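PDB 4V16: Svp1-like protein 2 from Kluyveromyces lactis, which probably binds phosphatidylinositol 3,5-bisphosphate through its beta-propeller and so associates with membranes, and may act in mitochondrial or peroxisomal functions and amino acid signalling. Local coordinates for residues N41-K46 with A287-T292; T202-F207 with I228-S233; W246-F251 with D305-N310. All coordinates share one frame; numbering follows the deposited sequence.

Interaction 1 of 3, residues N41-K46 with A287-T292; sequences NVHPLK and AWISDT
The backbones of the two segments come nearest at H43 and I289, with H43 CA and I289 CA 6.6 Å apart, and no hydrogen bond joins them. The contact lies at the seam where the last blade of a seven-bladed beta-propeller meets the first. Residues 41-46 form the turn between strands 36-41 and 46-52 of the first blade in the chain. Residues 287-292 run from the end of strand 285-288, the first strand of the last blade, into the following loop. I289 makes both cross-contacts, with a different branch for each partner group. The ethyl branch ends over the H43 imidazole: I289 CD1 sits 3.6 Å from the centroid of the H43 ring. The line from the centroid is 11° off the ring normal, a CH-pi contact over the face. The methyl branch turns to the stem of the turn. I289 CG2 lies 3.6 Å from H43 CB and 3.7 Å from V42 CG1. V42 CG1 trans to the backbone N (chi1 176°) brings this methyl across to I289 CG2, while V42 also packs on F22 and V295. H43 also holds CG trans to N, which carries its ring beyond CB to meet I289 CD1. Cutting I289 back to alanine would probably leave one face of the H43 ring without its CH-pi partner, with the imidazole freer to turn, and take the methyl contact from V42. I289 also touches V295 and T306, so it bridges the first blade and its own. Just beyond it the chain folds in an ST turn: T292 N donates to S290 OG at 3.1 Å, with an N-H...O angle of 158°.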
loop_
_atom_site.group_PDB
_atom_site.type_symbol
_atom_site.label_atom_id
_atom_site.label_comp_id
_atom_site.label_asym_id
_atom_site.label_seq_id
_atom_site.Cartn_x
_atom_site.Cartn_y
_atom_site.Cartn_z
ATOM N N ASN A 41 -8.983 -6.470 12.810
ATOM C CA ASN A 41 -9.807 -6.774 11.649
ATOM C C ASN A 41 -10.266 -5.456 11.049
ATOM O O ASN A 41 -10.488 -4.490 11.776
ATOM C CB ASN A 41 -11.011 -7.639 12.026
ATOM C CG ASN A 41 -10.682 -9.118 12.059
ATOM O OD1 ASN A 41 -9.942 -9.618 11.215
ATOM N ND2 ASN A 41 -11.235 -9.828 13.037
ATOM N N VAL A 42 -10.392 -5.405 9.729
ATOM C CA VAL A 42 -10.834 -4.186 9.063
ATOM C C VAL A 42 -12.356 -4.093 9.067
ATOM O O VAL A 42 -12.920 -3.022 9.299
ATOM C CB VAL A 42 -10.320 -4.121 7.616
ATOM C CG1 VAL A 42 -10.873 -2.893 6.900
ATOM C CG2 VAL A 42 -8.795 -4.107 7.604
ATOM N N HIS A 43 -13.011 -5.219 8.805
ATOM C CA HIS A 43 -14.466 -5.266 8.751
ATOM C C HIS A 43 -14.979 -6.654 9.147
ATOM O O HIS A 43 -14.742 -7.627 8.430
ATOM C CB HIS A 43 -14.951 -4.907 7.345
ATOM C CG HIS A 43 -16.438 -4.762 7.237
ATOM N ND1 HIS A 43 -17.108 -3.647 7.693
ATOM C CD2 HIS A 43 -17.383 -5.587 6.728
ATOM C CE1 HIS A 43 -18.402 -3.792 7.468
ATOM N NE2 HIS A 43 -18.595 -4.960 6.883
ATOM N N PRO A 44 -15.672 -6.760 10.297
ATOM C CA PRO A 44 -15.971 -5.706 11.274
ATOM C C PRO A 44 -14.726 -5.280 12.047
ATOM O O PRO A 44 -13.859 -6.110 12.321
ATOM C CB PRO A 44 -16.995 -6.366 12.199
ATOM C CG PRO A 44 -16.671 -7.812 12.132
ATOM C CD PRO A 44 -16.222 -8.061 10.720
ATOM N N LEU A 45 -14.645 -4.001 12.395
ATOM C CA LEU A 45 -13.461 -3.463 13.055
ATOM C C LEU A 45 -13.324 -3.993 14.480
ATOM O O LEU A 45 -14.059 -3.579 15.378
ATOM C CB LEU A 45 -13.513 -1.934 13.066
ATOM C CG LEU A 45 -12.222 -1.210 13.453
ATOM C CD1 LEU A 45 -11.233 -1.214 12.295
ATOM C CD2 LEU A 45 -12.523 0.212 13.896
ATOM N N LYS A 46 -12.380 -4.909 14.678
ATOM C CA LYS A 46 -12.112 -5.476 15.997
ATOM C C LYS A 46 -10.623 -5.763 16.166
ATOM O O LYS A 46 -9.952 -6.176 15.220
ATOM C CB LYS A 46 -12.924 -6.749 16.205
ATOM N N ALA A 287 -8.826 0.638 1.807
ATOM C CA ALA A 287 -8.938 -0.814 1.855
ATOM C C ALA A 287 -10.310 -1.265 1.375
ATOM O O ALA A 287 -11.335 -0.832 1.899
ATOM C CB ALA A 287 -8.685 -1.321 3.259
ATOM N N TRP A 288 -10.319 -2.131 0.367
ATOM C CA TRP A 288 -11.551 -2.756 -0.092
ATOM C C TRP A 288 -11.919 -3.927 0.812
ATOM O O TRP A 288 -11.136 -4.860 0.977
ATOM C CB TRP A 288 -11.410 -3.242 -1.531
ATOM C CG TRP A 288 -11.308 -2.150 -2.545
ATOM C CD1 TRP A 288 -10.188 -1.455 -2.894
ATOM C CD2 TRP A 288 -12.370 -1.635 -3.356
ATOM N NE1 TRP A 288 -10.486 -0.536 -3.871
ATOM C CE2 TRP A 288 -11.819 -0.625 -4.172
ATOM C CE3 TRP A 288 -13.731 -1.928 -3.471
ATOM C CZ2 TRP A 288 -12.585 0.093 -5.089
ATOM C CZ3 TRP A 288 -14.490 -1.215 -4.381
ATOM C CH2 TRP A 288 -13.915 -0.216 -5.179
ATOM N N ILE A 289 -13.112 -3.873 1.395
ATOM C CA ILE A 289 -13.600 -4.959 2.242
ATOM C C ILE A 289 -14.461 -5.919 1.428
ATOM O O ILE A 289 -14.803 -7.006 1.891
ATOM C CB ILE A 289 -14.409 -4.428 3.440
ATOM C CG1 ILE A 289 -15.579 -3.560 2.965
ATOM C CG2 ILE A 289 -13.495 -3.635 4.362
ATOM C CD1 ILE A 289 -16.520 -3.146 4.069
ATOM N N SER A 290 -14.810 -5.502 0.216
ATOM C CA SER A 290 -15.538 -6.349 -0.722
ATOM C C SER A 290 -15.415 -5.753 -2.114
ATOM O O SER A 290 -14.624 -4.837 -2.333
ATOM C CB SER A 290 -17.007 -6.481 -0.321
ATOM O OG SER A 290 -17.685 -5.246 -0.468
ATOM N N ASP A 291 -16.195 -6.270 -3.056
ATOM C CA ASP A 291 -16.212 -5.720 -4.407
ATOM C C ASP A 291 -17.018 -4.427 -4.460
ATOM O O ASP A 291 -17.018 -3.737 -5.481
ATOM C CB ASP A 291 -16.792 -6.734 -5.396
ATOM C CG ASP A 291 -15.803 -7.831 -5.764
ATOM O OD1 ASP A 291 -14.607 -7.522 -5.969
ATOM O OD2 ASP A 291 -16.226 -9.005 -5.855
ATOM N N THR A 292 -17.699 -4.106 -3.361
ATOM C CA THR A 292 -18.552 -2.922 -3.294
ATOM C C THR A 292 -18.418 -2.176 -1.963
ATOM O O THR A 292 -19.272 -1.360 -1.615
ATOM C CB THR A 292 -20.037 -3.298 -3.503
ATOM O OG1 THR A 292 -20.399 -4.357 -2.606
ATOM C CG2 THR A 292 -20.283 -3.744 -4.936
#

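Interaction 2 of 3, residues T202-F207 with I228-S233; sequences TLIRVF and IDMRWS
W232, whose indole meets V206, spends its one polar atom on a hydrogen bond from NE1 to the backbone O of R186. This ties it to strand 182-187 of the preceding blade. The R186 side chain also forms a salt bridge with D229 and a weak hydrogen bond to M230 O. Across the two segments the contact is wholly apolar. V206 comes at the rim of the indole, not over its face: V206 CG1 lies in the ring plane, 3.6 Å from W232 CH2. V206 CG2 is a little farther, 4.1 Å from W232 CH2. Two residues back on each strand, I204 and M230 reach toward each other tip to tip. The M230 chain is extended beyond CG (chi2 174°), which sends its terminal methyl out to I204. M230 CE lies 3.4 Å from I204 CG2 and 3.6 Å from I204 CG1. All four residues are buried; L239 and V241 of strand 238-243 also touch I204. Strand 203-208, in the first annotated WD repeat, thus meets strand 227-232 of the second through side chains alone, the apolar face-to-face packing of neighbouring blades in a WD beta-propeller.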
loop_
_atom_site.group_PDB
_atom_site.type_symbol
_atom_site.label_atom_id
_atom_site.label_comp_id
_atom_site.label_asym_id
_atom_site.label_seq_id
_atom_site.Cartn_x
_atom_site.Cartn_y
_atom_site.Cartn_z
ATOM N N THR A 202 -2.825 14.390 -12.182
ATOM C CA THR A 202 -3.915 14.640 -13.120
ATOM C C THR A 202 -4.275 13.383 -13.906
ATOM O O THR A 202 -5.446 13.147 -14.205
ATOM C CB THR A 202 -3.555 15.764 -14.108
ATOM O OG1 THR A 202 -2.273 15.505 -14.691
ATOM C CG2 THR A 202 -3.523 17.107 -13.397
ATOM N N LEU A 203 -3.263 12.581 -14.228
ATOM C CA LEU A 203 -3.450 11.377 -15.032
ATOM C C LEU A 203 -3.059 10.121 -14.261
ATOM O O LEU A 203 -2.008 10.075 -13.621
ATOM C CB LEU A 203 -2.631 11.466 -16.320
ATOM C CG LEU A 203 -2.796 12.749 -17.137
ATOM C CD1 LEU A 203 -1.825 12.757 -18.308
ATOM C CD2 LEU A 203 -4.229 12.904 -17.625
ATOM N N ILE A 204 -3.915 9.107 -14.336
ATOM C CA ILE A 204 -3.659 7.814 -13.714
ATOM C C ILE A 204 -3.636 6.733 -14.789
ATOM O O ILE A 204 -4.676 6.383 -15.350
ATOM C CB ILE A 204 -4.724 7.474 -12.655
ATOM C CG1 ILE A 204 -4.724 8.531 -11.549
ATOM C CG2 ILE A 204 -4.474 6.091 -12.060
ATOM C CD1 ILE A 204 -5.990 8.546 -10.735
ATOM N N ARG A 205 -2.447 6.207 -15.070
ATOM C CA ARG A 205 -2.270 5.238 -16.147
ATOM C C ARG A 205 -2.211 3.810 -15.618
ATOM O O ARG A 205 -1.751 3.571 -14.502
ATOM C CB ARG A 205 -1.000 5.551 -16.939
ATOM C CG ARG A 205 -1.015 6.917 -17.608
ATOM C CD ARG A 205 -0.115 6.944 -18.832
ATOM N NE ARG A 205 -0.233 8.200 -19.571
ATOM C CZ ARG A 205 0.620 9.221 -19.488
ATOM N NH1 ARG A 205 1.686 9.159 -18.697
ATOM N NH2 ARG A 205 0.408 10.314 -20.208
ATOM N N VAL A 206 -2.687 2.871 -16.433
ATOM C CA VAL A 206 -2.681 1.452 -16.088
ATOM C C VAL A 206 -1.918 0.660 -17.147
ATOM O O VAL A 206 -2.206 0.773 -18.338
ATOM C CB VAL A 206 -4.110 0.894 -15.964
ATOM C CG1 VAL A 206 -4.082 -0.580 -15.578
ATOM C CG2 VAL A 206 -4.902 1.694 -14.941
ATOM N N PHE A 207 -0.953 -0.144 -16.705
ATOM C CA PHE A 207 -0.117 -0.930 -17.609
ATOM C C PHE A 207 -0.204 -2.422 -17.306
ATOM O O PHE A 207 -0.471 -2.818 -16.169
ATOM C CB PHE A 207 1.344 -0.486 -17.514
ATOM C CG PHE A 207 1.560 0.969 -17.802
ATOM C CD1 PHE A 207 1.499 1.906 -16.784
ATOM C CD2 PHE A 207 1.840 1.399 -19.087
ATOM C CE1 PHE A 207 1.704 3.247 -17.047
ATOM C CE2 PHE A 207 2.045 2.737 -19.354
ATOM C CZ PHE A 207 1.977 3.663 -18.333
ATOM N N ILE A 228 -2.800 10.694 -2.400
ATOM C CA ILE A 228 -2.499 10.136 -1.087
ATOM C C ILE A 228 -2.439 8.614 -1.110
ATOM O O ILE A 228 -1.556 8.017 -0.492
ATOM C CB ILE A 228 -3.544 10.571 -0.042
ATOM C CG1 ILE A 228 -3.728 12.092 -0.061
ATOM C CG2 ILE A 228 -3.143 10.096 1.350
ATOM C CD1 ILE A 228 -2.455 12.877 0.175
ATOM N N ASP A 229 -3.383 7.984 -1.803
ATOM C CA ASP A 229 -3.380 6.529 -1.906
ATOM C C ASP A 229 -4.220 6.005 -3.069
ATOM O O ASP A 229 -5.172 6.652 -3.509
ATOM C CB ASP A 229 -3.882 5.907 -0.599
ATOM C CG ASP A 229 -3.545 4.430 -0.485
ATOM O OD1 ASP A 229 -2.488 4.015 -1.006
ATOM O OD2 ASP A 229 -4.335 3.684 0.129
ATOM N N MET A 230 -3.840 4.826 -3.556
ATOM C CA MET A 230 -4.601 4.083 -4.555
ATOM C C MET A 230 -4.829 2.663 -4.060
ATOM O O MET A 230 -4.074 2.161 -3.228
ATOM C CB MET A 230 -3.864 4.034 -5.891
ATOM C CG MET A 230 -3.736 5.356 -6.608
ATOM S SD MET A 230 -2.706 5.171 -8.074
ATOM C CE MET A 230 -3.118 6.671 -8.953
ATOM N N ARG A 231 -5.860 2.007 -4.579
ATOM C CA ARG A 231 -6.101 0.612 -4.237
ATOM C C ARG A 231 -7.086 -0.045 -5.196
ATOM O O ARG A 231 -8.174 0.477 -5.441
ATOM C CB ARG A 231 -6.616 0.500 -2.802
ATOM C CG ARG A 231 -6.255 -0.802 -2.124
ATOM C CD ARG A 231 -4.761 -0.889 -1.807
ATOM N NE ARG A 231 -4.411 -0.199 -0.568
ATOM C CZ ARG A 231 -3.174 -0.096 -0.090
ATOM N NH1 ARG A 231 -2.155 -0.633 -0.747
ATOM N NH2 ARG A 231 -2.954 0.548 1.046
ATOM N N TRP A 232 -6.692 -1.195 -5.736
ATOM C CA TRP A 232 -7.545 -1.966 -6.634
ATOM C C TRP A 232 -8.623 -2.718 -5.865
ATOM O O TRP A 232 -8.397 -3.174 -4.742
ATOM C CB TRP A 232 -6.714 -2.966 -7.438
ATOM C CG TRP A 232 -5.761 -2.345 -8.410
ATOM C CD1 TRP A 232 -4.512 -1.865 -8.142
ATOM C CD2 TRP A 232 -5.972 -2.152 -9.813
ATOM N NE1 TRP A 232 -3.935 -1.380 -9.291
ATOM C CE2 TRP A 232 -4.812 -1.545 -10.331
ATOM C CE3 TRP A 232 -7.033 -2.430 -10.681
ATOM C CZ2 TRP A 232 -4.681 -1.211 -11.676
ATOM C CZ3 TRP A 232 -6.902 -2.097 -12.015
ATOM C CH2 TRP A 232 -5.735 -1.495 -12.501
ATOM N N SER A 233 -9.793 -2.859 -6.478
ATOM C CA SER A 233 -10.848 -3.678 -5.897
ATOM C C SER A 233 -10.401 -5.138 -5.931
ATOM O O SER A 233 -9.490 -5.488 -6.682
ATOM C CB SER A 233 -12.167 -3.485 -6.649
ATOM O OG SER A 233 -12.013 -3.769 -8.029
#

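Interaction 3 of 3, residues W246-F251 with D305-N310; sequences WTLHVF and DTFKLN
One face of the F307 ring is taken by L248: L248 CD2 stands 4.1 Å from the centroid of the F307 ring, over its centre. The line from the centroid is 2° off the ring normal, so the methyl carbon sits almost directly over the ring centre, a CH-pi contact. The nearest ring atom is F307 CG, 4.3 Å from L248 CD2. F307 also meets the ring of F273 edge-to-face, and L275 touches it. The second cross-contact is aliphatic. V250 CG1 meets L309 CD2 at 4.3 Å. V250 CG1 lies opposite the backbone N (chi1 -177°), and this rotation brings it toward L309. The two pairs are in step: L248 faces F307 and V250 faces L309, with V250 CA and L309 CA 9.2 Å apart. The two strands run in roughly the same sense but at a marked slant, too far apart for backbone bonding. No polar bond crosses between the two segments, and all four touching residues are buried. C271 of strand 271-274 touches both V250 and L309, so the outer strand of one blade shares in the contact. At the far end F251 meets the ring of F218, which belongs to the blade before. Strand 247-252, in the second annotated WD repeat, and strand 303-312 of the next blade thus meet through facing apolar side chains, the inter-blade packing of a beta-propeller.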
loop_
_atom_site.group_PDB
_atom_site.type_symbol
_atom_site.label_atom_id
_atom_site.label_comp_id
_atom_site.label_asym_id
_atom_site.label_seq_id
_atom_site.Cartn_x
_atom_site.Cartn_y
_atom_site.Cartn_z
ATOM N N TRP A 246 -8.803 15.644 -0.880
ATOM C CA TRP A 246 -9.628 14.831 0.009
ATOM C C TRP A 246 -10.963 14.513 -0.647
ATOM O O TRP A 246 -12.028 14.635 -0.041
ATOM C CB TRP A 246 -9.812 15.523 1.358
ATOM C CG TRP A 246 -8.496 15.833 1.970
ATOM C CD1 TRP A 246 -8.003 17.062 2.285
ATOM C CD2 TRP A 246 -7.478 14.889 2.311
ATOM N NE1 TRP A 246 -6.741 16.942 2.815
ATOM C CE2 TRP A 246 -6.396 15.615 2.841
ATOM C CE3 TRP A 246 -7.377 13.496 2.225
ATOM C CZ2 TRP A 246 -5.230 14.999 3.286
ATOM C CZ3 TRP A 246 -6.218 12.886 2.667
ATOM C CH2 TRP A 246 -5.160 13.637 3.190
ATOM N N THR A 247 -10.869 14.100 -1.905
ATOM C CA THR A 247 -11.990 13.543 -2.645
ATOM C C THR A 247 -11.683 12.082 -2.956
ATOM O O THR A 247 -10.605 11.762 -3.461
ATOM C CB THR A 247 -12.250 14.312 -3.955
ATOM O OG1 THR A 247 -12.480 15.698 -3.666
ATOM C CG2 THR A 247 -13.455 13.740 -4.692
ATOM N N LEU A 248 -12.625 11.198 -2.638
ATOM C CA LEU A 248 -12.496 9.783 -2.965
ATOM C C LEU A 248 -13.032 9.521 -4.369
ATOM O O LEU A 248 -14.211 9.748 -4.640
ATOM C CB LEU A 248 -13.237 8.922 -1.938
ATOM C CG LEU A 248 -13.331 7.418 -2.223
ATOM C CD1 LEU A 248 -11.951 6.793 -2.321
ATOM C CD2 LEU A 248 -14.157 6.727 -1.147
ATOM N N HIS A 249 -12.156 9.056 -5.256
ATOM C CA HIS A 249 -12.535 8.699 -6.622
ATOM C C HIS A 249 -12.612 7.187 -6.792
ATOM O O HIS A 249 -11.969 6.437 -6.058
ATOM C CB HIS A 249 -11.534 9.265 -7.630
ATOM C CG HIS A 249 -11.409 10.755 -7.593
ATOM N ND1 HIS A 249 -12.167 11.584 -8.391
ATOM C CD2 HIS A 249 -10.608 11.565 -6.861
ATOM C CE1 HIS A 249 -11.842 12.842 -8.149
ATOM N NE2 HIS A 249 -10.898 12.857 -7.225
ATOM N N VAL A 250 -13.402 6.747 -7.767
ATOM C CA VAL A 250 -13.449 5.342 -8.151
ATOM C C VAL A 250 -13.520 5.247 -9.671
ATOM O O VAL A 250 -14.417 5.815 -10.290
ATOM C CB VAL A 250 -14.652 4.614 -7.527
ATOM C CG1 VAL A 250 -14.620 3.134 -7.883
ATOM C CG2 VAL A 250 -14.658 4.798 -6.015
ATOM N N PHE A 251 -12.564 4.537 -10.264
ATOM C CA PHE A 251 -12.488 4.396 -11.714
ATOM C C PHE A 251 -12.806 2.964 -12.133
ATOM O O PHE A 251 -12.351 2.016 -11.495
ATOM C CB PHE A 251 -11.099 4.796 -12.214
ATOM C CG PHE A 251 -10.687 6.186 -11.817
ATOM C CD1 PHE A 251 -10.998 7.274 -12.618
ATOM C CD2 PHE A 251 -9.984 6.408 -10.644
ATOM C CE1 PHE A 251 -10.618 8.556 -12.255
ATOM C CE2 PHE A 251 -9.601 7.687 -10.277
ATOM C CZ PHE A 251 -9.919 8.761 -11.084
ATOM N N ASP A 305 -13.472 5.041 8.212
ATOM C CA ASP A 305 -14.717 5.306 7.494
ATOM C C ASP A 305 -15.089 4.134 6.592
ATOM O O ASP A 305 -14.311 3.747 5.727
ATOM C CB ASP A 305 -14.592 6.579 6.649
ATOM C CG ASP A 305 -14.484 7.836 7.490
ATOM O OD1 ASP A 305 -15.096 7.883 8.576
ATOM O OD2 ASP A 305 -13.790 8.782 7.062
ATOM N N THR A 306 -16.284 3.584 6.791
ATOM C CA THR A 306 -16.779 2.488 5.962
ATOM C C THR A 306 -17.689 3.017 4.855
ATOM O O THR A 306 -18.666 3.716 5.130
ATOM C CB THR A 306 -17.554 1.453 6.796
ATOM O OG1 THR A 306 -16.736 1.000 7.882
ATOM C CG2 THR A 306 -17.963 0.262 5.934
ATOM N N PHE A 307 -17.367 2.672 3.610
ATOM C CA PHE A 307 -18.130 3.131 2.451
ATOM C C PHE A 307 -18.845 1.983 1.746
ATOM O O PHE A 307 -18.352 0.853 1.724
ATOM C CB PHE A 307 -17.212 3.838 1.451
ATOM C CG PHE A 307 -16.735 5.184 1.910
ATOM C CD1 PHE A 307 -15.569 5.307 2.647
ATOM C CD2 PHE A 307 -17.447 6.330 1.594
ATOM C CE1 PHE A 307 -15.125 6.545 3.066
ATOM C CE2 PHE A 307 -17.009 7.574 2.010
ATOM C CZ PHE A 307 -15.846 7.681 2.748
ATOM N N LYS A 308 -20.009 2.283 1.172
ATOM C CA LYS A 308 -20.702 1.351 0.286
ATOM C C LYS A 308 -20.729 1.915 -1.131
ATOM O O LYS A 308 -21.077 3.077 -1.338
ATOM C CB LYS A 308 -22.128 1.079 0.775
ATOM C CG LYS A 308 -22.912 0.084 -0.087
ATOM C CD LYS A 308 -22.335 -1.327 0.003
ATOM C CE LYS A 308 -22.949 -2.262 -1.030
ATOM N NZ LYS A 308 -24.409 -2.469 -0.821
ATOM N N LEU A 309 -20.356 1.085 -2.099
ATOM C CA LEU A 309 -20.375 1.482 -3.501
ATOM C C LEU A 309 -21.667 1.001 -4.152
ATOM O O LEU A 309 -21.780 -0.161 -4.539
ATOM C CB LEU A 309 -19.156 0.917 -4.234
ATOM C CG LEU A 309 -19.004 1.286 -5.711
ATOM C CD1 LEU A 309 -18.965 2.793 -5.907
ATOM C CD2 LEU A 309 -17.749 0.648 -6.284
ATOM N N ASN A 310 -22.638 1.903 -4.264
ATOM C CA ASN A 310 -23.961 1.558 -4.778
ATOM C C ASN A 310 -24.058 1.689 -6.294
ATOM O O ASN A 310 -23.304 2.443 -6.908
ATOM C CB ASN A 310 -25.025 2.437 -4.120
ATOM C CG ASN A 310 -25.289 2.054 -2.678
ATOM O OD1 ASN A 310 -25.378 0.872 -2.343
ATOM N ND2 ASN A 310 -25.416 3.055 -1.815
#

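From the N terminus, the turn 41-46 of the first blade meets residues 287-292 in interaction 1, closing a loop of 240 intervening residues that brings the last blade to the first. Interaction 2 is nested inside that loop and closes a short one of 20 residues between the fifth and sixth blades. Interaction 3 follows interaction 2 in series, opens at 246 and closes at 305, so it crosses interaction 1 and binds the sixth blade to the seventh. They also touch one another. W288 NE1 probably bonds to R231 O, T292 O probably accepts from L309 N, and I204 packs on F251.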